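Local structure of FMN-binding domain-containing protein (Clostridium perfringens, 3O6U) at residues 50-53 with 54-58. The protein is of unknown function but probably binds flavin mononucleotide (FMN). Residues are numbered along the deposited sequence; the frame is centred on the assembly and turned at random.
Sequences EDKD and YNEKM
Asp-51 folds its carboxylate back over the first turn of helix 52-62 and takes the backbone N-H of Tyr-54, the N-cap bond. The link from Tyr-54 N to Asp-51 OD1 is 2.8 Å long and almost straight (175°), yet the donor arrives from above the carboxylate plane. With CG anti to the backbone N (chi1 -179°), the acid group reaches the turn and also packs against the tyrosine CB, Asp-51 CG lying 3.3 Å from Tyr-54 CB. The two side chains lie roughly perpendicular, and the phenol ring extends beyond the acid to meet the ring of Tyr-19 at a steep angle. Asp-51 O accepts from Asn-55 N at 3.0 Å; the next helical bond runs from Glu-56 N to Lys-52 O at 2.9 Å. Asn-55 is buried, its side chain against Pro-66 and Ala-67 of helix 66-80. On the exposed side the end of the Lys-52 chain comes close to the Glu-56 carboxylate, a probable i to i+4 salt bridge of doubtful geometry, the atoms being modelled too close. Acidic Asp-51 and Asp-53 would probably interact favourably with the helix dipole; Asp-53 OD1 and Glu-56 OE1, 4.1 Å apart, are like charges that Lys-52 would probably partly offset, while the cap satisfies a first-turn amide.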
loop_
_atom_site.group_PDB
_atom_site.type_symbol
_atom_site.label_atom_id
_atom_site.label_comp_id
_atom_site.label_asym_id
_atom_site.label_seq_id
_atom_site.Cartn_x
_atom_site.Cartn_y
_atom_site.Cartn_z
ATOM N N GLU A 50 1.224 -11.793 -7.284
ATOM C CA GLU A 50 1.874 -12.858 -8.032
ATOM C C GLU A 50 1.017 -14.125 -7.986
ATOM O O GLU A 50 1.335 -15.105 -8.649
ATOM C CB GLU A 50 3.251 -13.166 -7.451
ATOM C CG GLU A 50 4.288 -12.073 -7.700
ATOM C CD GLU A 50 5.643 -12.422 -7.093
ATOM O OE1 GLU A 50 5.853 -13.598 -6.729
ATOM O OE2 GLU A 50 6.507 -11.529 -6.982
ATOM N N ASP A 51 -0.070 -14.110 -7.215
ATOM C CA ASP A 51 -0.925 -15.293 -7.113
ATOM C C ASP A 51 -2.024 -15.348 -8.178
ATOM O O ASP A 51 -3.048 -14.680 -8.073
ATOM C CB ASP A 51 -1.548 -15.387 -5.710
ATOM C CG ASP A 51 -2.434 -16.615 -5.540
ATOM O OD1 ASP A 51 -2.956 -17.141 -6.541
ATOM O OD2 ASP A 51 -2.640 -17.050 -4.393
ATOM N N LYS A 52 -1.794 -16.167 -9.196
ATOM C CA LYS A 52 -2.716 -16.361 -10.313
ATOM C C LYS A 52 -4.151 -16.707 -9.924
ATOM O O LYS A 52 -5.089 -16.027 -10.349
ATOM C CB LYS A 52 -2.187 -17.465 -11.223
ATOM C CG LYS A 52 -2.715 -17.448 -12.636
ATOM C CD LYS A 52 -2.005 -18.517 -13.445
ATOM C CE LYS A 52 -2.454 -18.495 -14.878
ATOM N NZ LYS A 52 -3.910 -18.257 -14.951
ATOM N N ASP A 53 -4.337 -17.763 -9.130
ATOM C CA ASP A 53 -5.693 -18.170 -8.744
ATOM C C ASP A 53 -6.372 -17.119 -7.905
ATOM O O ASP A 53 -7.562 -16.874 -8.068
ATOM C CB ASP A 53 -5.702 -19.506 -7.985
ATOM C CG ASP A 53 -5.513 -20.699 -8.899
ATOM O OD1 ASP A 53 -5.610 -20.520 -10.137
ATOM O OD2 ASP A 53 -5.278 -21.813 -8.377
ATOM N N TYR A 54 -5.624 -16.497 -7.003
ATOM C CA TYR A 54 -6.208 -15.463 -6.175
ATOM C C TYR A 54 -6.706 -14.328 -7.052
ATOM O O TYR A 54 -7.759 -13.745 -6.780
ATOM C CB TYR A 54 -5.199 -14.908 -5.178
ATOM C CG TYR A 54 -5.846 -14.030 -4.143
ATOM C CD1 TYR A 54 -6.289 -12.742 -4.459
ATOM C CD2 TYR A 54 -6.045 -14.499 -2.851
ATOM C CE1 TYR A 54 -6.917 -11.939 -3.504
ATOM C CE2 TYR A 54 -6.667 -13.714 -1.891
ATOM C CZ TYR A 54 -7.100 -12.438 -2.220
ATOM O OH TYR A 54 -7.712 -11.677 -1.251
ATOM N N ASN A 55 -5.953 -14.004 -8.100
ATOM C CA ASN A 55 -6.379 -12.931 -8.973
ATOM C C ASN A 55 -7.575 -13.285 -9.816
ATOM O O ASN A 55 -8.586 -12.603 -9.766
ATOM C CB ASN A 55 -5.273 -12.505 -9.935
ATOM C CG ASN A 55 -4.253 -11.629 -9.291
ATOM O OD1 ASN A 55 -3.271 -12.129 -8.744
ATOM N ND2 ASN A 55 -4.474 -10.309 -9.329
ATOM N N GLU A 56 -7.449 -14.362 -10.589
ATOM C CA GLU A 56 -8.502 -14.748 -11.522
ATOM C C GLU A 56 -9.868 -14.802 -10.884
ATOM O O GLU A 56 -10.841 -14.277 -11.444
ATOM C CB GLU A 56 -8.150 -16.059 -12.220
ATOM C CG GLU A 56 -7.115 -15.887 -13.311
ATOM C CD GLU A 56 -6.677 -17.210 -13.894
ATOM O OE1 GLU A 56 -7.001 -18.265 -13.297
ATOM O OE2 GLU A 56 -5.998 -17.192 -14.940
ATOM N N LYS A 57 -9.952 -15.434 -9.722
ATOM C CA LYS A 57 -11.218 -15.463 -9.009
ATOM C C LYS A 57 -11.648 -14.007 -8.699
ATOM O O LYS A 57 -12.850 -13.709 -8.667
ATOM C CB LYS A 57 -11.069 -16.264 -7.693
ATOM C CG LYS A 57 -11.959 -15.801 -6.528
ATOM C CD LYS A 57 -11.172 -14.974 -5.504
ATOM C CE LYS A 57 -11.517 -13.498 -5.574
ATOM N NZ LYS A 57 -11.243 -12.741 -4.315
HETATM N N MSE A 58 -10.662 -13.108 -8.528
HETATM C CA MSE A 58 -10.889 -11.693 -8.157
HETATM C C MSE A 58 -11.238 -10.782 -9.331
HETATM O O MSE A 58 -12.084 -9.892 -9.200
HETATM C CB MSE A 58 -9.684 -11.187 -7.350
HETATM C CG MSE A 58 -9.582 -9.673 -7.221
HETATM SE SE MSE A 58 -10.388 -8.853 -5.630
HETATM C CE MSE A 58 -12.000 -9.941 -5.617
#